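Choloylglycine hydrolase (PDB 2BJF) hydrolyses the amide bond of glycine- and taurine-conjugated bile salts, releasing free bile acids, and also acts as a bile acid amine N-acyltransferase. Local coordinates at residues C2-A6 with G17-D21; F67-M71 with Y278-L284; C39-S43 with D62-T66; I33-F37 with T49-V54; Y89-I94 with N127-I131. All coordinates share one frame; numbering follows the deposited sequence.

Contact 1: C2-A6 with G17-D21; sequences CTGLA and GRNMD. With DXC ((3alpha,5beta,12alpha)-3,12-dihydroxycholan-24-oic acid), chain B.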
# COMPACT_ATOMS: atom_id res chain seq x y z
N CYS A 2 16.83 -1.82 -13.05
CA CYS A 2 17.53 -0.59 -13.53
C CYS A 2 16.61 0.61 -13.44
O CYS A 2 15.39 0.48 -13.58
CB CYS A 2 17.98 -0.77 -14.97
SG CYS A 2 18.91 -2.27 -15.29
N THR A 3 17.20 1.78 -13.22
CA THR A 3 16.45 3.03 -13.24
C THR A 3 17.24 4.09 -13.99
O THR A 3 18.39 4.39 -13.64
CB THR A 3 16.12 3.53 -11.81
OG1 THR A 3 15.48 2.49 -11.07
CG2 THR A 3 15.20 4.75 -11.86
N GLY A 4 16.63 4.64 -15.04
CA GLY A 4 17.22 5.74 -15.80
C GLY A 4 16.65 7.07 -15.35
O GLY A 4 15.48 7.15 -14.96
N LEU A 5 17.48 8.11 -15.41
CA LEU A 5 17.10 9.44 -14.93
C LEU A 5 17.73 10.55 -15.77
O LEU A 5 18.92 10.50 -16.07
CB LEU A 5 17.48 9.61 -13.46
CG LEU A 5 17.27 10.96 -12.77
CD1 LEU A 5 15.79 11.34 -12.71
CD2 LEU A 5 17.88 10.97 -11.37
N ALA A 6 16.91 11.53 -16.13
CA ALA A 6 17.40 12.76 -16.76
C ALA A 6 17.03 13.95 -15.88
O ALA A 6 15.88 14.06 -15.43
CB ALA A 6 16.82 12.92 -18.15
N GLY A 17 21.76 9.49 -16.65
CA GLY A 17 22.42 8.29 -16.15
C GLY A 17 21.47 7.25 -15.62
O GLY A 17 20.27 7.29 -15.90
N ARG A 18 22.00 6.31 -14.83
CA ARG A 18 21.23 5.14 -14.43
C ARG A 18 21.79 4.37 -13.24
O ARG A 18 22.99 4.42 -12.97
CB ARG A 18 21.09 4.18 -15.62
CG ARG A 18 22.41 3.70 -16.24
CD ARG A 18 22.91 2.39 -15.64
NE ARG A 18 21.99 1.28 -15.87
CZ ARG A 18 21.87 0.62 -17.02
NH1 ARG A 18 22.63 0.93 -18.07
NH2 ARG A 18 20.99 -0.37 -17.13
N ASN A 19 20.89 3.68 -12.54
CA ASN A 19 21.26 2.57 -11.68
C ASN A 19 21.38 1.32 -12.53
O ASN A 19 20.51 1.04 -13.36
CB ASN A 19 20.18 2.32 -10.62
CG ASN A 19 20.28 3.28 -9.44
OD1 ASN A 19 21.27 3.98 -9.26
ND2 ASN A 19 19.23 3.29 -8.62
N MET A 20 22.46 0.56 -12.33
CA MET A 20 22.60 -0.76 -12.95
C MET A 20 22.23 -1.82 -11.92
O MET A 20 22.97 -2.05 -10.97
CB MET A 20 24.03 -0.98 -13.45
CG MET A 20 24.33 -2.41 -13.88
SD MET A 20 23.38 -2.97 -15.30
CE MET A 20 24.10 -1.96 -16.58
N ASP A 21 21.08 -2.46 -12.13
CA ASP A 21 20.57 -3.46 -11.19
C ASP A 21 20.71 -4.87 -11.76
O ASP A 21 19.87 -5.32 -12.56
CB ASP A 21 19.11 -3.17 -10.81
CG ASP A 21 18.90 -1.75 -10.29
OD1 ASP A 21 19.87 -1.13 -9.78
OD2 ASP A 21 17.76 -1.26 -10.37
C1 DXC B . 25.53 -12.52 -22.97
C2 DXC B . 25.14 -11.47 -24.02
C3 DXC B . 26.31 -10.58 -24.46
C4 DXC B . 27.09 -9.95 -23.29
C5 DXC B . 27.44 -11.03 -22.27
C6 DXC B . 26.24 -11.86 -21.80
C7 DXC B . 25.81 -9.54 -25.47
C8 DXC B . 25.03 -8.39 -24.84
C9 DXC B . 25.71 -7.77 -23.62
C10 DXC B . 26.23 -8.84 -22.63
C11 DXC B . 24.72 -6.90 -22.83
C12 DXC B . 25.32 -6.19 -21.61
C13 DXC B . 25.91 -7.24 -20.65
C14 DXC B . 26.86 -8.20 -21.38
C15 DXC B . 23.90 -5.84 -23.57
C16 DXC B . 23.41 -4.93 -22.43
C17 DXC B . 24.07 -5.44 -21.14
C18 DXC B . 28.41 -9.37 -23.80
C19 DXC B . 24.17 -4.34 -20.06
O1 DXC B . 24.88 -7.98 -19.98
O2 DXC B . 24.35 -13.18 -22.50
C20 DXC B . 26.44 -5.21 -22.01
C21 DXC B . 22.78 -3.88 -19.59
C22 DXC B . 21.95 -5.01 -18.98
C23 DXC B . 20.88 -4.50 -18.04
O3 DXC B . 20.86 -3.30 -17.72
O4 DXC B . 20.04 -5.33 -17.61
C24 DXC B . 25.02 -4.72 -18.84
O HOH W 1 17.04 -4.44 -13.67
O HOH W 2 17.15 1.14 -9.37
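Cys2, inferred to be the nucleophile that forms the acyl-thioester, is held at both its amino end and its sulfur by strand 17-21, a worked example of a catalytic terminus fixed by its partner strand. Cys2 N donates to Asp21 OD2 (2.9 Å), meeting it from above the carboxylate plane, and to Asn175 OD1; Asp21 OD1 is tied to Thr276. With its chi1 of -51° the SG stands beside the backbone N and lies at the in-plane edge of the Arg18 guanidinium, where NH2 makes a weak 3.4 Å bond to SG. Deoxycholate O3 sits 3.0 Å from Arg18 NH2 and 3.3 Å from Cys2 SG. Arg18 is steadied by NE to Asn19 O (2.9 Å), by Met20 CE over one guanidinium face, and by Gly80 O and Asp69. Thr3 continues the pairing: its O takes Asn19 N at 2.8 Å, and one water links Thr3 OG1, Asn19 ND2 and Asp21 OD2. Together the segments form an antiparallel hairpin in the sheet of this Ntn hydrolase, with strand 172-173 beyond 3-8, strand 275-283 beyond 14-22, and helix 249-257 against Thr3 and Leu5.

Contact 2: F67-M71 with Y278-L284; sequences FADGM and YTSCMCL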
# COMPACT_ATOMS: atom_id res chain seq x y z
N PHE A 67 27.96 -1.70 -25.00
CA PHE A 67 27.73 -0.72 -23.92
C PHE A 67 26.47 -0.95 -23.09
O PHE A 67 25.46 -1.45 -23.58
CB PHE A 67 27.71 0.69 -24.49
CG PHE A 67 29.06 1.20 -24.90
CD1 PHE A 67 29.81 1.98 -24.04
CD2 PHE A 67 29.58 0.90 -26.16
CE1 PHE A 67 31.07 2.46 -24.41
CE2 PHE A 67 30.84 1.36 -26.54
CZ PHE A 67 31.58 2.14 -25.66
N ALA A 68 26.56 -0.55 -21.82
CA ALA A 68 25.42 -0.55 -20.90
C ALA A 68 24.78 0.84 -20.86
O ALA A 68 23.56 0.97 -20.80
CB ALA A 68 25.86 -0.97 -19.52
N ASP A 69 25.63 1.87 -20.88
CA ASP A 69 25.21 3.27 -20.96
C ASP A 69 26.40 4.13 -21.34
O ASP A 69 27.54 3.80 -21.02
CB ASP A 69 24.58 3.76 -19.65
CG ASP A 69 25.43 3.46 -18.43
OD1 ASP A 69 25.33 2.32 -17.92
OD2 ASP A 69 26.17 4.35 -17.98
N GLY A 70 26.13 5.24 -22.02
CA GLY A 70 27.20 6.13 -22.46
C GLY A 70 26.71 7.39 -23.14
O GLY A 70 25.50 7.62 -23.24
N MET A 71 27.66 8.19 -23.59
CA MET A 71 27.35 9.41 -24.32
C MET A 71 28.37 9.63 -25.43
O MET A 71 29.42 8.97 -25.45
CB MET A 71 27.35 10.62 -23.38
CG MET A 71 28.70 10.89 -22.74
SD MET A 71 28.70 12.28 -21.61
CE MET A 71 29.95 11.70 -20.49
N TYR A 278 26.25 -0.30 -9.85
CA TYR A 278 26.80 1.04 -10.03
C TYR A 278 25.72 2.07 -10.34
O TYR A 278 24.61 1.73 -10.76
CB TYR A 278 27.94 1.08 -11.07
CG TYR A 278 27.53 0.91 -12.52
CD1 TYR A 278 27.07 2.00 -13.27
CD2 TYR A 278 27.66 -0.32 -13.16
CE1 TYR A 278 26.71 1.85 -14.61
CE2 TYR A 278 27.31 -0.47 -14.50
CZ TYR A 278 26.84 0.62 -15.21
OH TYR A 278 26.49 0.46 -16.54
N THR A 279 26.06 3.34 -10.12
CA THR A 279 25.20 4.46 -10.47
C THR A 279 26.03 5.43 -11.30
O THR A 279 27.05 5.94 -10.83
CB THR A 279 24.65 5.16 -9.21
OG1 THR A 279 23.93 4.22 -8.41
CG2 THR A 279 23.72 6.31 -9.59
N SER A 280 25.59 5.66 -12.53
CA SER A 280 26.29 6.57 -13.44
C SER A 280 25.49 7.85 -13.65
O SER A 280 24.26 7.84 -13.62
CB SER A 280 26.58 5.89 -14.78
OG SER A 280 25.39 5.65 -15.51
N CYS A 281 26.22 8.95 -13.84
CA CYS A 281 25.62 10.24 -14.12
C CYS A 281 26.52 10.98 -15.10
O CYS A 281 27.65 11.33 -14.78
CB CYS A 281 25.46 11.06 -12.84
SG CYS A 281 24.79 12.72 -13.10
N MET A 282 26.00 11.20 -16.31
CA MET A 282 26.74 11.88 -17.36
C MET A 282 26.33 13.33 -17.46
O MET A 282 25.14 13.64 -17.60
CB MET A 282 26.51 11.18 -18.70
CG MET A 282 27.08 9.77 -18.78
SD MET A 282 26.43 8.82 -20.16
CE MET A 282 24.98 8.07 -19.43
N CYS A 283 27.30 14.24 -17.36
CA CYS A 283 27.04 15.64 -17.67
C CYS A 283 27.24 15.81 -19.16
O CYS A 283 28.38 15.88 -19.65
CB CYS A 283 27.96 16.57 -16.88
SG CYS A 283 27.59 18.31 -17.19
N LEU A 284 26.13 15.87 -19.88
CA LEU A 284 26.14 15.78 -21.34
C LEU A 284 26.89 16.91 -22.05
O LEU A 284 27.62 16.66 -23.01
CB LEU A 284 24.70 15.64 -21.88
CG LEU A 284 23.92 14.40 -21.44
CD1 LEU A 284 22.46 14.52 -21.84
CD2 LEU A 284 24.53 13.11 -21.98
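The Tyr278 ring meets the Asp69 carboxylate at its hydroxyl edge, with Asp69 OD1 in the ring plane and the two flat groups turned 39° apart. Asp69 OD1 offers its syn lone pair to Tyr278 OH at 2.6 Å. The other oxygen is engaged differently: Ser280 OG approaches Asp69 OD2 (2.9 Å) from above the carboxylate plane. The two segments belong to the facing antiparallel sheets at the heart of the Ntn-hydrolase sandwich, and the contact illustrates how a buried acid can rivet such layers together. Asp69 places CG between its backbone N and carbonyl carbon (chi1 50°), which carries the carboxylate across to strand 275-283. There it also forms a salt bridge with Arg18, one of the deoxycholate-binding residues, and its OD2 accepts from Tyr289 OH. Three hydroxyls and a guanidinium thus share the charge, which would be expected to favour the ionised acid. Asp69 acts from the second shell to position Arg18, which touches the bile acid itself. Ala68, which also touches the bile acid, rests its CB against Tyr278 OH.

Farther along, the contact turns apolar and sulfur-rich. Met71 and Met282 lie alongside one another, pointing opposite ways, so that the Met71 methyl CE lies 3.9 Å from Met282 CB while Met282 SD reaches back to Met71 CB at 3.8 Å. Leu284, just past the end of strand 275-283, lays CD2 on Met71 CB. The closest approach in this part is to the main chain, where Met282 SD lies 3.3 Å from Gly70 C.

Contact 3: C39-S43 with D62-T66; sequences CVNKS and DDYPT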
# COMPACT_ATOMS: atom_id res chain seq x y z
N CYS A 39 35.08 -0.61 -35.59
CA CYS A 39 34.79 -1.74 -34.71
C CYS A 39 34.32 -2.92 -35.55
O CYS A 39 33.31 -2.83 -36.26
CB CYS A 39 33.70 -1.36 -33.69
SG CYS A 39 34.07 0.09 -32.68
N VAL A 40 35.06 -4.03 -35.47
CA VAL A 40 34.75 -5.22 -36.27
C VAL A 40 34.34 -6.39 -35.37
O VAL A 40 35.09 -6.78 -34.47
CB VAL A 40 35.94 -5.64 -37.16
CG1 VAL A 40 35.55 -6.81 -38.07
CG2 VAL A 40 36.44 -4.47 -38.00
N ASN A 41 33.15 -6.93 -35.62
CA ASN A 41 32.70 -8.14 -34.94
C ASN A 41 33.25 -9.35 -35.68
O ASN A 41 32.94 -9.57 -36.85
CB ASN A 41 31.17 -8.18 -34.86
CG ASN A 41 30.66 -9.36 -34.03
OD1 ASN A 41 30.81 -10.52 -34.41
ND2 ASN A 41 30.04 -9.05 -32.90
N LYS A 42 34.06 -10.14 -34.98
CA LYS A 42 34.77 -11.26 -35.60
C LYS A 42 33.88 -12.44 -35.99
O LYS A 42 34.17 -13.14 -36.96
CB LYS A 42 35.91 -11.75 -34.68
CG LYS A 42 37.08 -10.78 -34.58
CD LYS A 42 38.16 -11.30 -33.66
CE LYS A 42 39.37 -10.38 -33.63
NZ LYS A 42 40.12 -10.38 -34.92
N SER A 43 32.79 -12.64 -35.25
CA SER A 43 31.89 -13.78 -35.48
C SER A 43 31.02 -13.61 -36.73
O SER A 43 30.83 -14.56 -37.49
CB SER A 43 31.02 -14.05 -34.25
OG SER A 43 30.03 -13.06 -34.08
N ASP A 62 34.62 -10.80 -27.02
CA ASP A 62 35.16 -11.39 -28.25
C ASP A 62 35.81 -10.32 -29.14
O ASP A 62 35.65 -10.33 -30.36
CB ASP A 62 34.06 -12.15 -29.00
CG ASP A 62 34.61 -13.26 -29.89
OD1 ASP A 62 35.47 -14.03 -29.42
OD2 ASP A 62 34.18 -13.35 -31.06
N ASP A 63 36.54 -9.40 -28.49
CA ASP A 63 37.24 -8.28 -29.14
C ASP A 63 36.32 -7.13 -29.61
O ASP A 63 36.78 -6.20 -30.28
CB ASP A 63 38.15 -8.77 -30.28
CG ASP A 63 39.46 -7.99 -30.37
OD1 ASP A 63 39.54 -6.86 -29.84
OD2 ASP A 63 40.42 -8.51 -30.98
N TYR A 64 35.04 -7.19 -29.25
CA TYR A 64 34.07 -6.19 -29.69
C TYR A 64 33.44 -5.41 -28.52
O TYR A 64 32.96 -6.02 -27.57
CB TYR A 64 32.97 -6.84 -30.54
CG TYR A 64 32.14 -5.85 -31.33
CD1 TYR A 64 32.59 -5.34 -32.55
CD2 TYR A 64 30.89 -5.42 -30.86
CE1 TYR A 64 31.84 -4.43 -33.27
CE2 TYR A 64 30.13 -4.50 -31.58
CZ TYR A 64 30.61 -4.01 -32.79
OH TYR A 64 29.86 -3.11 -33.51
N PRO A 65 33.45 -4.07 -28.60
CA PRO A 65 32.88 -3.25 -27.52
C PRO A 65 31.35 -3.19 -27.56
O PRO A 65 30.76 -2.96 -28.61
CB PRO A 65 33.48 -1.86 -27.78
CG PRO A 65 33.72 -1.82 -29.25
CD PRO A 65 33.99 -3.24 -29.70
N THR A 66 30.74 -3.41 -26.40
CA THR A 66 29.28 -3.31 -26.25
C THR A 66 28.96 -2.57 -24.95
O THR A 66 29.62 -2.78 -23.93
CB THR A 66 28.58 -4.70 -26.34
OG1 THR A 66 27.16 -4.53 -26.27
CG2 THR A 66 29.05 -5.65 -25.24
O HOH W 3 36.57 -4.03 -32.59
O HOH W 4 34.01 -9.62 -32.25
O HOH W 5 32.25 -11.72 -32.13
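The Tyr64 ring, on a strand of the larger antiparallel sheet, is wedged against the small hairpin of strands 38-40 and 47-49. Asn41 CB lies over one face, 4.3 Å from the ring centroid, a CH-pi contact, and Pro65 CD lies against the opposite face, offset toward its rim. At the ring edge, Val40 O comes to 3.5 Å from Tyr64 CD1, near the ring plane. Cys39 CB comes in obliquely, 3.6 Å from Tyr64 CE1. The tyrosine reaches across because CG is anti to its backbone N (chi1 -165°). Beside it, Cys39 SG touches Pro65 CG.

In the next shell, polar groups hold these pieces in place. Tyr64 OH is hydrogen-bonded to Asn104 OD1, which anchors the far end of the ring. Asn41 directs ND2 to Ile133 O, while its OD1 accepts from Asn44 N. Here water links the two backbones: one molecule joins Val40 N to Asp63 O, another Lys42 N to Asp62 O.

Asp62 and Asp63 both have left-handed backbone angles, consistent with a type I' turn joining strands 54-61 and 64-67, and this turn presents their carbonyls to the waters. Lys42 reaches toward Asp63 without a salt bridge; its NZ stays 4.4 Å from Asp63 OD2, and its methylene CE, at 3.4 Å from the same OD2, comes nearer.

Contact 4: I33-F37 with T49-V54; sequences IPRNF and TTKYAV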
# COMPACT_ATOMS: atom_id res chain seq x y z
N ILE A 33 36.00 5.45 -27.03
CA ILE A 33 36.26 5.19 -28.44
C ILE A 33 36.38 6.52 -29.18
O ILE A 33 35.45 7.32 -29.16
CB ILE A 33 35.15 4.32 -29.09
CG1 ILE A 33 34.84 3.08 -28.24
CG2 ILE A 33 35.56 3.91 -30.51
CD1 ILE A 33 33.64 2.27 -28.72
N PRO A 34 37.54 6.75 -29.84
CA PRO A 34 37.74 8.00 -30.59
C PRO A 34 36.96 8.03 -31.90
O PRO A 34 36.33 7.03 -32.28
CB PRO A 34 39.25 7.99 -30.86
CG PRO A 34 39.61 6.55 -30.91
CD PRO A 34 38.71 5.86 -29.92
N ARG A 35 36.99 9.18 -32.58
CA ARG A 35 36.37 9.34 -33.90
C ARG A 35 37.04 8.43 -34.93
O ARG A 35 38.22 8.09 -34.78
CB ARG A 35 36.51 10.78 -34.39
CG ARG A 35 35.85 11.84 -33.53
CD ARG A 35 36.48 13.19 -33.83
NE ARG A 35 35.88 14.28 -33.06
CZ ARG A 35 36.43 15.49 -32.92
NH1 ARG A 35 37.60 15.77 -33.50
NH2 ARG A 35 35.81 16.42 -32.21
N ASN A 36 36.29 8.06 -35.96
CA ASN A 36 36.82 7.30 -37.10
C ASN A 36 37.47 5.96 -36.71
O ASN A 36 38.42 5.51 -37.34
CB ASN A 36 37.77 8.17 -37.93
CG ASN A 36 38.03 7.61 -39.32
OD1 ASN A 36 39.18 7.39 -39.70
ND2 ASN A 36 36.97 7.37 -40.08
N PHE A 37 36.94 5.34 -35.65
CA PHE A 37 37.44 4.03 -35.21
C PHE A 37 36.54 2.91 -35.70
O PHE A 37 35.33 2.89 -35.43
CB PHE A 37 37.58 3.97 -33.68
CG PHE A 37 38.29 2.74 -33.19
CD1 PHE A 37 39.68 2.72 -33.08
CD2 PHE A 37 37.57 1.59 -32.87
CE1 PHE A 37 40.34 1.57 -32.64
CE2 PHE A 37 38.23 0.44 -32.43
CZ PHE A 37 39.61 0.43 -32.31
N THR A 49 31.99 2.03 -37.96
CA THR A 49 33.01 3.07 -37.84
C THR A 49 32.39 4.30 -37.21
O THR A 49 31.42 4.86 -37.74
CB THR A 49 33.66 3.41 -39.21
OG1 THR A 49 34.19 2.22 -39.80
CG2 THR A 49 34.79 4.42 -39.03
N THR A 50 32.94 4.72 -36.07
CA THR A 50 32.39 5.84 -35.32
C THR A 50 32.53 7.16 -36.07
O THR A 50 33.58 7.44 -36.66
CB THR A 50 33.06 5.99 -33.92
OG1 THR A 50 34.47 6.17 -34.08
CG2 THR A 50 32.80 4.75 -33.07
N LYS A 51 31.47 7.95 -36.07
CA LYS A 51 31.53 9.33 -36.56
C LYS A 51 31.92 10.23 -35.39
O LYS A 51 32.79 11.09 -35.53
CB LYS A 51 30.19 9.76 -37.16
CG LYS A 51 30.17 11.18 -37.70
CD LYS A 51 28.78 11.57 -38.19
CE LYS A 51 28.76 13.02 -38.66
NZ LYS A 51 27.42 13.41 -39.18
N TYR A 52 31.29 9.99 -34.24
CA TYR A 52 31.56 10.76 -33.03
C TYR A 52 32.27 9.90 -31.99
O TYR A 52 32.07 8.68 -31.93
CB TYR A 52 30.26 11.31 -32.44
CG TYR A 52 29.46 12.17 -33.41
CD1 TYR A 52 29.99 13.37 -33.90
CD2 TYR A 52 28.18 11.80 -33.82
CE1 TYR A 52 29.27 14.17 -34.78
CE2 TYR A 52 27.45 12.59 -34.70
CZ TYR A 52 28.00 13.77 -35.18
OH TYR A 52 27.28 14.56 -36.05
N ALA A 53 33.11 10.55 -31.17
CA ALA A 53 33.78 9.89 -30.06
C ALA A 53 32.77 9.50 -28.98
O ALA A 53 31.80 10.22 -28.77
CB ALA A 53 34.86 10.79 -29.48
N VAL A 54 33.01 8.37 -28.32
CA VAL A 54 32.06 7.79 -27.37
C VAL A 54 32.74 7.49 -26.03
O VAL A 54 33.90 7.06 -26.00
CB VAL A 54 31.44 6.47 -27.94
CG1 VAL A 54 30.51 5.81 -26.93
CG2 VAL A 54 30.69 6.75 -29.25
O HOH W 6 34.45 8.53 -39.71
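Thr50 holds OG1 between its backbone N and carbonyl carbon (chi1 59°), which aims the hydroxyl at the curved segment 33-37 and leaves CG2 to face Ile33. OG1 donates to Pro34 O at 2.7 Å, on a lone pair of that oxygen, within the plane of the carbonyl, and accepts Phe37 N at 3.0 Å. Between these two partners the chain bends through Asn36, whose backbone has left-handed angles, and the bend is closed from the main chain too: Asn36 N donates to Thr50 O (2.9 Å), Thr50 N to Phe37 O (3.1 Å). Thr50 thereby grips three residues of the bend, Pro34, Asn36 and Phe37, through side chain and backbone together.

On the inner side, Ile33 and Val54 form an antiparallel hydrogen-bonded pair, with N to O distances of 2.8 Å both ways between their backbones. The side chains of Ile33 and Thr50 meet at a slant, their CG2 methyls 3.9 Å apart, beneath helix 105-112. Arg35 extends outward, its CG running alongside Lys51 O at 3.7 Å, and its guanidinium forms salt bridges with Glu73 and Asp310; Glu73 also accepts Ala53 N.

The contact joins the exit of strand 29-33 to the entry of strand 54-61, at the base of the 38-40/47-49 hairpin. Because the buried Thr50 hydroxyl is engaged as both donor and acceptor, its proton direction and rotation are fixed, and it satisfies backbone groups that regular strand pairing does not serve at this bend.

Contact 5: Y89-I94 with N127-I131; sequences YSKEDI and NIVDI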
# COMPACT_ATOMS: atom_id res chain seq x y z
N TYR A 89 12.34 -9.31 -30.51
CA TYR A 89 13.28 -9.04 -31.59
C TYR A 89 13.01 -9.98 -32.76
O TYR A 89 12.54 -11.10 -32.56
CB TYR A 89 14.72 -9.25 -31.12
CG TYR A 89 15.13 -8.54 -29.84
CD1 TYR A 89 15.05 -7.15 -29.73
CD2 TYR A 89 15.62 -9.26 -28.76
CE1 TYR A 89 15.44 -6.50 -28.56
CE2 TYR A 89 16.02 -8.62 -27.59
CZ TYR A 89 15.92 -7.24 -27.50
OH TYR A 89 16.31 -6.61 -26.34
N SER A 90 13.31 -9.52 -33.97
CA SER A 90 13.26 -10.39 -35.14
C SER A 90 14.43 -11.37 -35.12
O SER A 90 15.51 -11.04 -34.60
CB SER A 90 13.26 -9.57 -36.44
OG SER A 90 14.51 -8.94 -36.66
N LYS A 91 14.21 -12.57 -35.66
CA LYS A 91 15.24 -13.61 -35.68
C LYS A 91 16.33 -13.32 -36.71
O LYS A 91 17.48 -13.72 -36.54
CB LYS A 91 14.61 -14.98 -35.97
CG LYS A 91 13.58 -15.44 -34.94
CD LYS A 91 13.05 -16.84 -35.24
CE LYS A 91 12.15 -16.88 -36.48
NZ LYS A 91 10.86 -16.16 -36.30
N GLU A 92 15.95 -12.63 -37.78
CA GLU A 92 16.87 -12.26 -38.86
C GLU A 92 16.56 -10.85 -39.36
O GLU A 92 15.57 -10.24 -38.95
CB GLU A 92 16.83 -13.28 -40.00
CG GLU A 92 15.44 -13.63 -40.54
CD GLU A 92 14.72 -14.68 -39.70
OE1 GLU A 92 15.29 -15.77 -39.49
OE2 GLU A 92 13.58 -14.41 -39.26
N ASP A 93 17.43 -10.33 -40.24
CA ASP A 93 17.22 -9.02 -40.86
C ASP A 93 15.89 -8.96 -41.60
O ASP A 93 15.50 -9.92 -42.27
CB ASP A 93 18.36 -8.70 -41.83
CG ASP A 93 19.67 -8.36 -41.14
OD1 ASP A 93 19.68 -8.21 -39.89
OD2 ASP A 93 20.69 -8.25 -41.84
N ILE A 94 15.19 -7.83 -41.46
CA ILE A 94 13.96 -7.59 -42.20
C ILE A 94 14.27 -6.71 -43.42
O ILE A 94 14.85 -5.63 -43.29
CB ILE A 94 12.86 -6.93 -41.32
CG1 ILE A 94 12.48 -7.86 -40.16
CG2 ILE A 94 11.62 -6.58 -42.16
CD1 ILE A 94 11.49 -7.27 -39.17
N ASN A 127 14.81 -1.56 -37.21
CA ASN A 127 14.39 -2.84 -36.65
C ASN A 127 15.53 -3.43 -35.84
O ASN A 127 16.68 -3.46 -36.29
CB ASN A 127 13.98 -3.81 -37.76
CG ASN A 127 13.67 -5.20 -37.23
OD1 ASN A 127 12.67 -5.41 -36.54
ND2 ASN A 127 14.53 -6.16 -37.56
N ILE A 128 15.22 -3.90 -34.63
CA ILE A 128 16.23 -4.51 -33.77
C ILE A 128 16.20 -6.03 -33.91
O ILE A 128 15.16 -6.66 -33.69
CB ILE A 128 16.09 -4.03 -32.30
CG1 ILE A 128 16.20 -2.50 -32.25
CG2 ILE A 128 17.17 -4.67 -31.43
CD1 ILE A 128 15.78 -1.88 -30.94
N VAL A 129 17.34 -6.60 -34.29
CA VAL A 129 17.44 -8.02 -34.63
C VAL A 129 18.27 -8.81 -33.61
O VAL A 129 19.31 -8.34 -33.15
CB VAL A 129 17.97 -8.21 -36.09
CG1 VAL A 129 19.31 -7.51 -36.30
CG2 VAL A 129 18.06 -9.69 -36.45
N ASP A 130 17.80 -10.00 -33.27
CA ASP A 130 18.45 -10.85 -32.27
C ASP A 130 19.63 -11.64 -32.86
O ASP A 130 19.61 -12.88 -32.90
CB ASP A 130 17.42 -11.79 -31.61
CG ASP A 130 17.90 -12.37 -30.29
OD1 ASP A 130 19.00 -12.00 -29.81
OD2 ASP A 130 17.17 -13.21 -29.72
N ILE A 131 20.64 -10.92 -33.32
CA ILE A 131 21.89 -11.51 -33.79
C ILE A 131 22.85 -11.64 -32.62
O ILE A 131 23.12 -10.65 -31.94
CB ILE A 131 22.54 -10.67 -34.93
CG1 ILE A 131 21.60 -10.52 -36.14
CG2 ILE A 131 23.90 -11.25 -35.36
CD1 ILE A 131 21.17 -11.82 -36.81
O HOH W 7 18.62 -14.82 -34.34
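Ser90 OG is gripped from two sides: it accepts Asn127 ND2 at 2.9 Å, in a nearly straight bond (167°) lying in the Asn127 amide plane, and donates to Glu92 O at 2.8 Å. The second bond folds the loop back on itself, the first ties it to the strand. Asn127 ND2 is shared with Asn99 OD1, while Asn127 OD1 has a weak bond from Gln158, so partners at both its nitrogen and its oxygen fix the rotation of the amide. Ile94 crosses it at about a right angle, with CD1 3.4 Å from Asn127 OD1.

The backbones meet around Val129. Asp130 N donates to Ser90 O at 2.8 Å, the donor nearly on the extension of the carbonyl bond, and Ser90 N makes a weak bond to Ile128 O. Val129 wedges into the curl of the loop, where its CG2 lies 3.4 Å from Ser90 O and 3.5 Å from Glu92 C, and CG1 touches Asp93 OD1.

Tyr89 leans along the other side of the strand. Its CD1 packs on Ile128 CG2 at 3.7 Å and its CB on Asp130 CB, while the hydroxyl bonds to Leu142 N. Asp130 OD1 is in turn held by Asn139. A water bridges the outer carbonyls, Lys91 O and Asp130 O.

The two bonds of Ser90 flank Val129 in the manner of a single parallel bridge, set at the end of a beta-alpha-beta crossover in which strands 98-101 and 126-129 run parallel; an inverse gamma turn centred on Asp130 then leads the chain out of the strand.

The five contacts show how a catalytic centre and its surrounding loops are built from one chain. Contacts 1 and 2, with centres 9 Å apart, share the sheet holding strands 14-22 and 275-283, and contact 2 joins it to the second antiparallel sheet. Contacts 4 and 3 alternate along the sequence, lie 15 Å apart between centres, and meet where Pro65 packs on Ile33; Phe67 carries this packing on toward contact 2. Contact 5, about 26 Å from contact 1 between centres, falls within the long excursion that contact 2 brings together. Contact 1, with the probable nucleophile, lies near the centre of the chain, while contacts 3, 4 and 5 lie in hairpins and loops farther out.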